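Local coordinates for protein esterase D (Lactobacillus rhamnosus, PDB 3DLT) that probably hydrolyses carboxylic esters, as a serine hydrolase of the alpha/beta-hydrolase fold with a predicted Ser-His-Asp triad, at residues T23-L28 with F96-S101; L27-T32 with P55-H60; G190-D195 with H226-N231. All blocks are in the same frame, centred on the assembly; numbering follows the deposited sequence.

Contact 1. Residues T23-L28 with F96-S101. With BUA (butanoic acid), chain B.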
ATOM      1  N   THR A  23      16.107   5.652 -12.036  1.00 33.97           N
ATOM      2  CA  THR A  23      15.094   4.767 -11.511  1.00 32.74           C
ATOM      3  C   THR A  23      14.200   5.513 -10.534  1.00 32.82           C
ATOM      4  O   THR A  23      14.679   6.274  -9.697  1.00 33.20           O
ATOM      5  CB  THR A  23      15.736   3.540 -10.860  1.00 33.46           C
ATOM      6  OG1 THR A  23      16.430   2.774 -11.874  1.00 31.70           O
ATOM      7  CG2 THR A  23      14.698   2.671 -10.210  1.00 30.12           C
ATOM      8  N   GLY A  24      12.899   5.334 -10.712  1.00 32.40           N
ATOM      9  CA  GLY A  24      11.890   5.937  -9.836  1.00 31.32           C
ATOM     10  C   GLY A  24      11.027   4.886  -9.169  1.00 30.55           C
ATOM     11  O   GLY A  24      10.865   3.771  -9.675  1.00 29.51           O
ATOM     12  N   VAL A  25      10.428   5.245  -8.034  1.00 29.79           N
ATOM     13  CA  VAL A  25       9.653   4.305  -7.256  1.00 30.05           C
ATOM     14  C   VAL A  25       8.382   5.006  -6.773  1.00 30.76           C
ATOM     15  O   VAL A  25       8.459   6.100  -6.262  1.00 30.64           O
ATOM     16  CB  VAL A  25      10.443   3.737  -6.043  1.00 30.67           C
ATOM     17  CG1 VAL A  25       9.616   2.654  -5.339  1.00 31.48           C
ATOM     18  CG2 VAL A  25      11.782   3.135  -6.491  1.00 29.40           C
ATOM     19  N   VAL A  26       7.236   4.378  -7.041  1.00 30.99           N
ATOM     20  CA  VAL A  26       5.935   4.781  -6.533  1.00 30.49           C
ATOM     21  C   VAL A  26       5.612   3.929  -5.319  1.00 31.22           C
ATOM     22  O   VAL A  26       5.719   2.710  -5.346  1.00 30.40           O
ATOM     23  CB  VAL A  26       4.845   4.574  -7.593  1.00 31.13           C
ATOM     24  CG1 VAL A  26       3.465   4.989  -7.054  1.00 29.35           C
ATOM     25  CG2 VAL A  26       5.184   5.351  -8.846  1.00 30.15           C
ATOM     26  N   LEU A  27       5.213   4.599  -4.231  1.00 31.21           N
ATOM     27  CA  LEU A  27       4.877   3.975  -2.976  1.00 30.70           C
ATOM     28  C   LEU A  27       3.454   4.409  -2.670  1.00 31.31           C
ATOM     29  O   LEU A  27       3.209   5.615  -2.557  1.00 31.48           O
ATOM     30  CB  LEU A  27       5.799   4.537  -1.880  1.00 30.40           C
ATOM     31  CG  LEU A  27       7.281   4.161  -1.983  1.00 29.11           C
ATOM     32  CD1 LEU A  27       8.136   4.765  -0.790  1.00 23.35           C
ATOM     33  CD2 LEU A  27       7.258   2.681  -1.949  1.00 29.55           C
ATOM     34  N   LEU A  28       2.555   3.426  -2.534  1.00 31.64           N
ATOM     35  CA  LEU A  28       1.121   3.644  -2.296  1.00 31.57           C
ATOM     36  C   LEU A  28       0.719   3.231  -0.884  1.00 31.53           C
ATOM     37  O   LEU A  28       0.952   2.106  -0.462  1.00 31.62           O
ATOM     38  CB  LEU A  28       0.291   2.852  -3.302  1.00 31.60           C
ATOM     39  CG  LEU A  28       0.640   3.025  -4.777  1.00 31.26           C
ATOM     40  CD1 LEU A  28      -0.209   2.081  -5.630  1.00 29.83           C
ATOM     41  CD2 LEU A  28       0.486   4.452  -5.242  1.00 32.20           C
ATOM     42  N   PHE A  96       9.495   1.205 -10.331  1.00 32.55           N
ATOM     43  CA  PHE A  96       9.055   0.161  -9.425  1.00 31.10           C
ATOM     44  C   PHE A  96       7.818   0.683  -8.711  1.00 31.22           C
ATOM     45  O   PHE A  96       7.700   1.898  -8.590  1.00 31.39           O
ATOM     46  CB  PHE A  96      10.154  -0.121  -8.423  1.00 31.38           C
ATOM     47  CG  PHE A  96      11.355  -0.811  -9.015  1.00 31.17           C
ATOM     48  CD1 PHE A  96      11.567  -2.167  -8.813  1.00 32.26           C
ATOM     49  CD2 PHE A  96      12.264  -0.102  -9.776  1.00 32.86           C
ATOM     50  CE1 PHE A  96      12.690  -2.800  -9.335  1.00 33.43           C
ATOM     51  CE2 PHE A  96      13.356  -0.726 -10.355  1.00 31.62           C
ATOM     52  CZ  PHE A  96      13.578  -2.079 -10.125  1.00 33.43           C
ATOM     53  N   VAL A  97       6.915  -0.207  -8.287  1.00 30.81           N
ATOM     54  CA  VAL A  97       5.652   0.172  -7.627  1.00 31.62           C
ATOM     55  C   VAL A  97       5.346  -0.760  -6.489  1.00 32.09           C
ATOM     56  O   VAL A  97       5.137  -1.942  -6.705  1.00 31.33           O
ATOM     57  CB  VAL A  97       4.434   0.152  -8.595  1.00 31.66           C
ATOM     58  CG1 VAL A  97       3.156   0.826  -7.932  1.00 32.55           C
ATOM     59  CG2 VAL A  97       4.764   0.876  -9.853  1.00 34.59           C
ATOM     60  N   PHE A  98       5.330  -0.220  -5.263  1.00 32.25           N
ATOM     61  CA  PHE A  98       5.002  -0.970  -4.075  1.00 32.03           C
ATOM     62  C   PHE A  98       3.918  -0.293  -3.283  1.00 32.49           C
ATOM     63  O   PHE A  98       3.671   0.893  -3.421  1.00 32.80           O
ATOM     64  CB  PHE A  98       6.206  -1.075  -3.148  1.00 32.27           C
ATOM     65  CG  PHE A  98       7.447  -1.543  -3.819  1.00 30.16           C
ATOM     66  CD1 PHE A  98       7.712  -2.889  -3.940  1.00 30.39           C
ATOM     67  CD2 PHE A  98       8.354  -0.626  -4.313  1.00 30.31           C
ATOM     68  CE1 PHE A  98       8.874  -3.314  -4.552  1.00 31.33           C
ATOM     69  CE2 PHE A  98       9.520  -1.032  -4.923  1.00 30.81           C
ATOM     70  CZ  PHE A  98       9.781  -2.374  -5.056  1.00 32.30           C
ATOM     71  N   GLY A  99       3.300  -1.055  -2.409  1.00 33.66           N
ATOM     72  CA  GLY A  99       2.311  -0.497  -1.501  1.00 33.17           C
ATOM     73  C   GLY A  99       2.073  -1.390  -0.318  1.00 33.89           C
ATOM     74  O   GLY A  99       2.538  -2.517  -0.270  1.00 33.25           O
ATOM     75  N   LEU A 100       1.358  -0.847   0.670  1.00 34.91           N
ATOM     76  CA  LEU A 100       0.974  -1.569   1.879  1.00 35.96           C
ATOM     77  C   LEU A 100      -0.231  -2.432   1.512  1.00 36.01           C
ATOM     78  O   LEU A 100      -0.244  -2.928   0.389  1.00 37.08           O
ATOM     79  CB  LEU A 100       0.777  -0.563   3.028  1.00 35.95           C
ATOM     80  CG  LEU A 100       2.077  -0.232   3.739  1.00 35.67           C
ATOM     81  CD1 LEU A 100       1.950   1.102   4.570  1.00 35.48           C
ATOM     82  CD2 LEU A 100       2.512  -1.466   4.622  1.00 35.76           C
ATOM     83  N   SER A 101      -1.213  -2.685   2.371  1.00 35.99           N
ATOM     84  CA  SER A 101      -2.253  -3.613   1.964  1.00 35.64           C
ATOM     85  C   SER A 101      -3.098  -3.021   0.864  1.00 35.97           C
ATOM     86  O   SER A 101      -3.167  -3.585  -0.221  1.00 36.23           O
ATOM     87  CB  SER A 101      -3.168  -4.052   3.109  1.00 35.90           C
ATOM     88  OG  SER A 101      -2.506  -4.829   4.071  1.00 35.81           O
TER
HETATM   89  C1  BUA B 245      -4.974  -3.227   6.527  1.00 32.21           C
HETATM   90  C2  BUA B 245      -5.209  -1.760   6.274  1.00 33.19           C
HETATM   91  C3  BUA B 245      -3.905  -0.958   6.302  1.00 33.42           C
HETATM   92  C4  BUA B 245      -3.186  -1.113   4.971  1.00 34.55           C
HETATM   93  O1  BUA B 245      -3.773  -0.759   3.943  1.00 32.86           O
HETATM   94  O2  BUA B 245      -2.037  -1.581   4.940  1.00 33.73           O
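Val25 carries CG1 anti to its backbone N (chi1 -175°), while Phe98, on the same face of the sheet, has CG anti to its carbonyl carbon (chi1 -50°). These two choices bring the methyl to the ring edge, in the ring plane, with Val25 CG1 3.7 Å from Phe98 CD2. Two residues earlier, the methyl of Thr23 reaches the other phenylalanine: Thr23 CG2 lies 3.7 Å from Phe96 CE2. Further along, Leu27 CD2 sits against the stem of Phe98, 4.1 Å from Phe98 CB. The backbones themselves run as parallel strands, 16° apart in direction, and exchange bonds alternately. The ladder opens with Phe96 N on Gly24 O (3.0 Å), runs on through Val26 and Phe98, and reaches Leu28 N, which donates to Phe98 O at 2.9 Å. Leu100 N adds a longer rung to Leu28 O (3.2 Å). This is the centre of an alpha/beta-hydrolase sheet, and the chain 99-101 belongs to a Gly-x-Ser-x-Gly sequence at the strand end, as in the nucleophile elbow of the family. Here the predicted nucleophile Ser101 starts a helix, and its backbone N is hydrogen-bonded to the bound butanoic acid, Ser101 N to BUA O2 2.9 Å. Val25, Leu27, Phe96 and Phe98 occupy one face of the sheet, under helices 39-47 and 234-247; the ring of Phe98 also lies nearly parallel to that of Phe123. On the other face Val26 meets Val97, with Val26 CB 4.1 Å from Val97 CG1, and helix 74-89 packs over this pair and Leu28.

Contact 2. Residues L27-T32 with P55-H60; sequences LLHAYT and PLFSGH. With BUA (butanoic acid), chain B.
Two histidines, one from each segment, accept backbone N-H groups across the contact. His60 NE2 receives Thr32 N at 3.0 Å, the donor lying in the imidazole plane. His29 NE2 takes Phe57 N at 3.2 Å; the bond is nearly straight at the hydrogen (171°), although the donor stands 29° out of the ring plane. Each ring is also held by its other nitrogen, within its own segment: His29 ND1 donates to Ala30 O (2.7 Å) and His60 ND1 to Ser58 O (3.1 Å). A water adds a further link, donating to Leu27 O at 2.7 Å and also to Pro55 O.

His29 CG is set between the backbone N and the carbonyl carbon (chi1 68°), which carries the imidazole across to the 55-60 loop. There an aromatic cluster forms. The edge of Phe57 points at one face of His29, with Phe57 CD2 3.4 Å from His29 CE1, and His29 in turn directs its own CE1 edge at a face of His60, a second edge-to-face pair. Trp77, from helix 74-89, packs against both Phe57 and His60. At the strand end Leu28 meets Phe57 at about a right angle, Leu28 CB lying 3.8 Å from Phe57 CZ, while its CD2 rests on the Pro55 ring. On the ligand side, Tyr31 N binds BUA O1 at 2.8 Å, a role consistent with the oxyanion-hole loop of alpha/beta hydrolases. Since both imidazoles donate through ND1 and accept through NE2, each is probably neutral with its proton on ND1, and these bonds tie the probable oxyanion-hole loop, after strand 23-28, to the loop after strand 51-54.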
ATOM      1  N   LEU A  27       5.213   4.599  -4.231  1.00 31.21           N
ATOM      2  CA  LEU A  27       4.877   3.975  -2.976  1.00 30.70           C
ATOM      3  C   LEU A  27       3.454   4.409  -2.670  1.00 31.31           C
ATOM      4  O   LEU A  27       3.209   5.615  -2.557  1.00 31.48           O
ATOM      5  CB  LEU A  27       5.799   4.537  -1.880  1.00 30.40           C
ATOM      6  CG  LEU A  27       7.281   4.161  -1.983  1.00 29.11           C
ATOM      7  CD1 LEU A  27       8.136   4.765  -0.790  1.00 23.35           C
ATOM      8  CD2 LEU A  27       7.258   2.681  -1.949  1.00 29.55           C
ATOM      9  N   LEU A  28       2.555   3.426  -2.534  1.00 31.64           N
ATOM     10  CA  LEU A  28       1.121   3.644  -2.296  1.00 31.57           C
ATOM     11  C   LEU A  28       0.719   3.231  -0.884  1.00 31.53           C
ATOM     12  O   LEU A  28       0.952   2.106  -0.462  1.00 31.62           O
ATOM     13  CB  LEU A  28       0.291   2.852  -3.302  1.00 31.60           C
ATOM     14  CG  LEU A  28       0.640   3.025  -4.777  1.00 31.26           C
ATOM     15  CD1 LEU A  28      -0.209   2.081  -5.630  1.00 29.83           C
ATOM     16  CD2 LEU A  28       0.486   4.452  -5.242  1.00 32.20           C
ATOM     17  N   HIS A  29       0.070   4.143  -0.160  1.00 32.13           N
ATOM     18  CA  HIS A  29       0.014   4.032   1.285  1.00 32.06           C
ATOM     19  C   HIS A  29      -1.111   3.114   1.779  1.00 33.46           C
ATOM     20  O   HIS A  29      -1.811   2.472   0.983  1.00 33.78           O
ATOM     21  CB  HIS A  29      -0.008   5.408   1.937  1.00 32.16           C
ATOM     22  CG  HIS A  29      -1.262   6.208   1.709  1.00 30.96           C
ATOM     23  ND1 HIS A  29      -2.501   5.827   2.184  1.00 31.73           N
ATOM     24  CD2 HIS A  29      -1.447   7.410   1.106  1.00 33.48           C
ATOM     25  CE1 HIS A  29      -3.396   6.740   1.855  1.00 30.62           C
ATOM     26  NE2 HIS A  29      -2.782   7.725   1.223  1.00 31.41           N
ATOM     27  N   ALA A  30      -1.263   3.042   3.099  1.00 33.93           N
ATOM     28  CA  ALA A  30      -2.236   2.156   3.717  1.00 34.11           C
ATOM     29  C   ALA A  30      -3.647   2.791   3.745  1.00 35.02           C
ATOM     30  O   ALA A  30      -3.807   4.014   3.652  1.00 34.93           O
ATOM     31  CB  ALA A  30      -1.791   1.809   5.117  1.00 34.12           C
ATOM     32  N   TYR A  31      -4.656   1.936   3.884  1.00 35.61           N
ATOM     33  CA  TYR A  31      -6.026   2.352   4.177  1.00 35.76           C
ATOM     34  C   TYR A  31      -6.037   2.969   5.565  1.00 35.66           C
ATOM     35  O   TYR A  31      -5.507   2.385   6.528  1.00 35.46           O
ATOM     36  CB  TYR A  31      -6.924   1.116   4.136  1.00 36.65           C
ATOM     37  CG  TYR A  31      -8.397   1.350   4.307  1.00 36.44           C
ATOM     38  CD1 TYR A  31      -9.058   2.305   3.566  1.00 34.91           C
ATOM     39  CD2 TYR A  31      -9.129   0.576   5.181  1.00 37.11           C
ATOM     40  CE1 TYR A  31     -10.409   2.502   3.714  1.00 37.60           C
ATOM     41  CE2 TYR A  31     -10.494   0.749   5.314  1.00 38.74           C
ATOM     42  CZ  TYR A  31     -11.125   1.710   4.589  1.00 39.01           C
ATOM     43  OH  TYR A  31     -12.487   1.843   4.740  1.00 38.65           O
ATOM     44  N   THR A  32      -6.630   4.154   5.660  1.00 36.18           N
ATOM     45  CA  THR A  32      -6.566   5.026   6.852  1.00 35.85           C
ATOM     46  C   THR A  32      -5.190   5.591   7.111  1.00 36.11           C
ATOM     47  O   THR A  32      -4.978   6.308   8.108  1.00 35.72           O
ATOM     48  CB  THR A  32      -7.077   4.362   8.168  1.00 36.69           C
ATOM     49  OG1 THR A  32      -6.064   3.512   8.706  1.00 36.52           O
ATOM     50  CG2 THR A  32      -8.399   3.603   7.985  1.00 35.52           C
ATOM     51  N   PRO A  55       1.964   9.578  -3.409  1.00 31.62           N
ATOM     52  CA  PRO A  55       0.719  10.335  -3.475  1.00 31.39           C
ATOM     53  C   PRO A  55      -0.195  10.114  -2.293  1.00 31.65           C
ATOM     54  O   PRO A  55      -0.003   9.184  -1.495  1.00 30.50           O
ATOM     55  CB  PRO A  55       0.067   9.786  -4.724  1.00 31.31           C
ATOM     56  CG  PRO A  55       0.525   8.350  -4.776  1.00 31.85           C
ATOM     57  CD  PRO A  55       1.950   8.399  -4.306  1.00 32.03           C
ATOM     58  N   LEU A  56      -1.229  10.943  -2.242  1.00 32.47           N
ATOM     59  CA  LEU A  56      -2.267  10.887  -1.197  1.00 33.97           C
ATOM     60  C   LEU A  56      -3.562  10.378  -1.779  1.00 34.92           C
ATOM     61  O   LEU A  56      -4.006  10.888  -2.796  1.00 35.74           O
ATOM     62  CB  LEU A  56      -2.505  12.279  -0.648  1.00 33.78           C
ATOM     63  CG  LEU A  56      -3.530  12.402   0.472  1.00 33.52           C
ATOM     64  CD1 LEU A  56      -3.202  11.508   1.668  1.00 34.12           C
ATOM     65  CD2 LEU A  56      -3.639  13.877   0.854  1.00 35.17           C
ATOM     66  N   PHE A  57      -4.148   9.353  -1.186  1.00 35.63           N
ATOM     67  CA  PHE A  57      -5.397   8.833  -1.701  1.00 36.66           C
ATOM     68  C   PHE A  57      -6.534   9.716  -1.224  1.00 36.48           C
ATOM     69  O   PHE A  57      -6.479  10.211  -0.129  1.00 36.84           O
ATOM     70  CB  PHE A  57      -5.600   7.386  -1.241  1.00 37.04           C
ATOM     71  CG  PHE A  57      -4.701   6.382  -1.929  1.00 37.41           C
ATOM     72  CD1 PHE A  57      -4.558   6.375  -3.306  1.00 38.15           C
ATOM     73  CD2 PHE A  57      -4.053   5.398  -1.193  1.00 38.42           C
ATOM     74  CE1 PHE A  57      -3.745   5.432  -3.928  1.00 37.35           C
ATOM     75  CE2 PHE A  57      -3.260   4.452  -1.813  1.00 36.40           C
ATOM     76  CZ  PHE A  57      -3.119   4.466  -3.176  1.00 37.86           C
ATOM     77  N   SER A  58      -7.562   9.916  -2.049  1.00 37.34           N
ATOM     78  CA  SER A  58      -8.753  10.707  -1.663  1.00 37.46           C
ATOM     79  C   SER A  58      -9.387  10.258  -0.348  1.00 37.80           C
ATOM     80  O   SER A  58      -9.429   9.059  -0.025  1.00 37.62           O
ATOM     81  CB  SER A  58      -9.840  10.675  -2.762  1.00 37.84           C
ATOM     82  OG  SER A  58      -9.497  11.489  -3.869  1.00 40.27           O
ATOM     83  N   GLY A  59      -9.895  11.248   0.395  1.00 37.97           N
ATOM     84  CA  GLY A  59     -10.472  11.063   1.719  1.00 37.59           C
ATOM     85  C   GLY A  59      -9.500  10.904   2.867  1.00 37.88           C
ATOM     86  O   GLY A  59      -9.887  10.985   4.035  1.00 37.12           O
ATOM     87  N   HIS A  60      -8.239  10.634   2.539  1.00 37.30           N
ATOM     88  CA  HIS A  60      -7.225  10.416   3.521  1.00 37.31           C
ATOM     89  C   HIS A  60      -6.455  11.692   3.860  1.00 37.89           C
ATOM     90  O   HIS A  60      -6.487  12.672   3.117  1.00 37.04           O
ATOM     91  CB  HIS A  60      -6.236   9.367   2.987  1.00 36.71           C
ATOM     92  CG  HIS A  60      -6.776   7.977   2.960  1.00 33.93           C
ATOM     93  ND1 HIS A  60      -7.610   7.525   1.964  1.00 31.86           N
ATOM     94  CD2 HIS A  60      -6.570   6.924   3.786  1.00 33.15           C
ATOM     95  CE1 HIS A  60      -7.906   6.253   2.182  1.00 30.90           C
ATOM     96  NE2 HIS A  60      -7.291   5.865   3.284  1.00 33.91           N
TER
HETATM   97  C1  BUA B 245      -4.974  -3.227   6.527  1.00 32.21           C
HETATM   98  C2  BUA B 245      -5.209  -1.760   6.274  1.00 33.19           C
HETATM   99  C3  BUA B 245      -3.905  -0.958   6.302  1.00 33.42           C
HETATM  100  C4  BUA B 245      -3.186  -1.113   4.971  1.00 34.55           C
HETATM  101  O1  BUA B 245      -3.773  -0.759   3.943  1.00 32.86           O
HETATM  102  O2  BUA B 245      -2.037  -1.581   4.940  1.00 33.73           O
HETATM  103  O   HOH W   1       1.053   6.642  -1.233  1.00 33.40           O

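Contact 3. Residues G190-D195 with H226-N231; sequences GQAGQD and HVITVN. With BUA (butanoic acid), chain B.
Gly190 lies under Ile228, whose CD1 comes within 4.2 Å of Gly190 C. Next, Gln191 sends its amide forward along its own segment: NE2 donates to Ala192 O on a lone pair and, at 3.1 Å, to Asp195 OD2, while OE1 is bonded to Ser125 OG. Ala192 supplies the methyl of the packing, Ala192 CB to Ile228 CG2 3.6 Å, and a water joins Ala192 N to His226 O. The chain then turns outward and returns at Asp195, whose OD2 accepts His226 ND1 at 2.7 Å on the syn side. Gln191 reaches the same oxygen on its anti side and from the opposite face of the carboxylate, so two donors grip OD2; Asp195 OD1 is tied to Leu197 N and Val198 N. Carboxylate and imidazole planes stand 71° apart. At the far edge of the ring, His226 NE2 donates almost straight to BUA O2 (2.7 Å). Asp195 and His226 are the predicted charge relay of a catalytic triad with Ser101. Asp195 follows strand 187-192, which is flanked by strands 119-122 and 216-221, and the histidine loop precedes helix 234-247, whose Leu237 packs on Ile228.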
ATOM      1  N   GLY A 190       6.256  -8.683   1.153  1.00 35.59           N
ATOM      2  CA  GLY A 190       6.691  -8.483   2.532  1.00 35.70           C
ATOM      3  C   GLY A 190       5.478  -8.615   3.427  1.00 36.06           C
ATOM      4  O   GLY A 190       4.423  -8.050   3.113  1.00 35.92           O
ATOM      5  N   GLN A 191       5.604  -9.373   4.519  1.00 36.08           N
ATOM      6  CA  GLN A 191       4.485  -9.565   5.447  1.00 36.41           C
ATOM      7  C   GLN A 191       4.934  -9.572   6.900  1.00 36.65           C
ATOM      8  O   GLN A 191       5.888 -10.281   7.262  1.00 36.88           O
ATOM      9  CB  GLN A 191       3.756 -10.873   5.129  1.00 36.77           C
ATOM     10  CG  GLN A 191       2.648 -11.250   6.095  1.00 35.37           C
ATOM     11  CD  GLN A 191       1.562 -10.226   6.086  1.00 34.20           C
ATOM     12  OE1 GLN A 191       1.040  -9.902   5.031  1.00 33.49           O
ATOM     13  NE2 GLN A 191       1.220  -9.689   7.254  1.00 35.74           N
ATOM     14  N   ALA A 192       4.218  -8.798   7.728  1.00 37.09           N
ATOM     15  CA  ALA A 192       4.415  -8.774   9.171  1.00 36.99           C
ATOM     16  C   ALA A 192       3.973 -10.097   9.809  1.00 37.33           C
ATOM     17  O   ALA A 192       2.911 -10.630   9.482  1.00 37.24           O
ATOM     18  CB  ALA A 192       3.627  -7.622   9.795  1.00 36.15           C
ATOM     19  N   GLY A 193       4.780 -10.591  10.746  1.00 37.92           N
ATOM     20  CA  GLY A 193       4.506 -11.847  11.404  1.00 38.53           C
ATOM     21  C   GLY A 193       3.522 -11.763  12.563  1.00 39.06           C
ATOM     22  O   GLY A 193       3.081 -12.793  13.065  1.00 39.12           O
ATOM     23  N   GLN A 194       3.217 -10.551  13.024  1.00 39.80           N
ATOM     24  CA  GLN A 194       2.317 -10.351  14.177  1.00 40.27           C
ATOM     25  C   GLN A 194       1.213  -9.396  13.769  1.00 40.18           C
ATOM     26  O   GLN A 194       0.856  -8.487  14.513  1.00 41.17           O
ATOM     27  CB  GLN A 194       3.073  -9.822  15.410  1.00 40.60           C
ATOM     28  CG  GLN A 194       4.174 -10.751  15.970  1.00 41.53           C
ATOM     29  CD  GLN A 194       3.646 -12.065  16.561  1.00 43.54           C
ATOM     30  OE1 GLN A 194       2.516 -12.129  17.083  1.00 40.81           O
ATOM     31  NE2 GLN A 194       4.475 -13.127  16.494  1.00 40.88           N
ATOM     32  N   ASP A 195       0.674  -9.636  12.578  1.00 40.21           N
ATOM     33  CA  ASP A 195      -0.311  -8.765  11.936  1.00 39.97           C
ATOM     34  C   ASP A 195      -1.709  -9.104  12.406  1.00 40.69           C
ATOM     35  O   ASP A 195      -2.181 -10.217  12.199  1.00 40.14           O
ATOM     36  CB  ASP A 195      -0.273  -8.962  10.417  1.00 39.73           C
ATOM     37  CG  ASP A 195      -0.942  -7.841   9.664  1.00 38.85           C
ATOM     38  OD1 ASP A 195      -1.984  -7.324  10.111  1.00 38.27           O
ATOM     39  OD2 ASP A 195      -0.419  -7.479   8.600  1.00 40.75           O
ATOM     40  N   HIS A 226       1.621  -4.902  11.816  1.00 39.83           N
ATOM     41  CA  HIS A 226       1.250  -4.634  10.431  1.00 38.51           C
ATOM     42  C   HIS A 226       2.122  -3.645   9.609  1.00 38.17           C
ATOM     43  O   HIS A 226       2.537  -3.988   8.493  1.00 37.13           O
ATOM     44  CB  HIS A 226      -0.206  -4.168  10.382  1.00 38.14           C
ATOM     45  CG  HIS A 226      -0.707  -3.910   8.994  1.00 36.84           C
ATOM     46  ND1 HIS A 226      -1.064  -4.923   8.136  1.00 35.60           N
ATOM     47  CD2 HIS A 226      -0.914  -2.755   8.319  1.00 37.66           C
ATOM     48  CE1 HIS A 226      -1.438  -4.405   6.982  1.00 35.98           C
ATOM     49  NE2 HIS A 226      -1.363  -3.090   7.068  1.00 34.37           N
ATOM     50  N   VAL A 227       2.381  -2.446  10.141  1.00 37.38           N
ATOM     51  CA  VAL A 227       2.921  -1.332   9.320  1.00 36.83           C
ATOM     52  C   VAL A 227       4.415  -1.399   9.320  1.00 36.32           C
ATOM     53  O   VAL A 227       5.102  -0.657  10.022  1.00 37.17           O
ATOM     54  CB  VAL A 227       2.419   0.062   9.785  1.00 36.28           C
ATOM     55  CG1 VAL A 227       2.647   1.150   8.691  1.00 35.18           C
ATOM     56  CG2 VAL A 227       0.959   0.002  10.094  1.00 35.68           C
ATOM     57  N   ILE A 228       4.923  -2.315   8.518  1.00 36.17           N
ATOM     58  CA  ILE A 228       6.342  -2.674   8.563  1.00 36.05           C
ATOM     59  C   ILE A 228       7.255  -1.591   7.952  1.00 35.71           C
ATOM     60  O   ILE A 228       8.484  -1.624   8.134  1.00 35.19           O
ATOM     61  CB  ILE A 228       6.618  -4.081   7.925  1.00 36.14           C
ATOM     62  CG1 ILE A 228       5.991  -4.226   6.515  1.00 36.14           C
ATOM     63  CG2 ILE A 228       6.145  -5.203   8.865  1.00 34.89           C
ATOM     64  CD1 ILE A 228       6.647  -5.294   5.713  1.00 34.91           C
ATOM     65  N   THR A 229       6.647  -0.634   7.256  1.00 35.60           N
ATOM     66  CA  THR A 229       7.372   0.517   6.723  1.00 35.69           C
ATOM     67  C   THR A 229       7.779   1.540   7.797  1.00 36.16           C
ATOM     68  O   THR A 229       8.649   2.383   7.561  1.00 35.59           O
ATOM     69  CB  THR A 229       6.566   1.192   5.608  1.00 35.92           C
ATOM     70  OG1 THR A 229       5.278   1.561   6.098  1.00 34.99           O
ATOM     71  CG2 THR A 229       6.406   0.251   4.419  1.00 34.31           C
ATOM     72  N   VAL A 230       7.142   1.444   8.969  1.00 37.64           N
ATOM     73  CA  VAL A 230       7.227   2.435  10.041  1.00 38.39           C
ATOM     74  C   VAL A 230       7.688   1.822  11.392  1.00 38.93           C
ATOM     75  O   VAL A 230       8.249   2.541  12.231  1.00 39.92           O
ATOM     76  CB  VAL A 230       5.849   3.135  10.212  1.00 38.77           C
ATOM     77  CG1 VAL A 230       5.671   3.707  11.601  1.00 41.03           C
ATOM     78  CG2 VAL A 230       5.642   4.220   9.135  1.00 37.66           C
ATOM     79  N   ASN A 231       7.446   0.526  11.614  1.00 38.64           N
ATOM     80  CA  ASN A 231       7.727  -0.111  12.894  1.00 39.09           C
ATOM     81  C   ASN A 231       9.076  -0.815  12.906  1.00 39.73           C
ATOM     82  O   ASN A 231       9.917  -0.551  12.042  1.00 40.15           O
ATOM     83  CB  ASN A 231       6.569  -1.056  13.277  1.00 39.11           C
ATOM     84  CG  ASN A 231       6.508  -2.298  12.425  1.00 38.38           C
ATOM     85  OD1 ASN A 231       7.526  -2.756  11.885  1.00 36.76           O
ATOM     86  ND2 ASN A 231       5.320  -2.868  12.320  1.00 36.57           N
TER
HETATM   87  C1  BUA B 245      -4.974  -3.227   6.527  1.00 32.21           C
HETATM   88  C2  BUA B 245      -5.209  -1.760   6.274  1.00 33.19           C
HETATM   89  C3  BUA B 245      -3.905  -0.958   6.302  1.00 33.42           C
HETATM   90  C4  BUA B 245      -3.186  -1.113   4.971  1.00 34.55           C
HETATM   91  O1  BUA B 245      -3.773  -0.759   3.943  1.00 32.86           O
HETATM   92  O2  BUA B 245      -2.037  -1.581   4.940  1.00 33.73           O
HETATM   93  O   HOH W   2       2.692  -6.298   6.725  1.00 33.44           O

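In the fold
Contact 1 lies within the central sheet, pairing the parallel strands 23-28 and 94-99. Contact 2 starts from the same strand 23-28, sharing Leu27 and Leu28, and joins the loops that leave that strand and strand 51-54; its centre is about 12 Å from that of contact 1. Contact 3 comes later in the chain, starting at the end of strand 187-192 of the same sheet, with its centre about 16 Å from contact 1 and 17 Å from contact 2. All three reach one butanoic acid. The loops at the C-terminal ends of the strands thus bring the predicted nucleophile, the probable oxyanion-binding loop and the predicted acid-histidine pair to a single site, the usual arrangement in alpha/beta hydrolases.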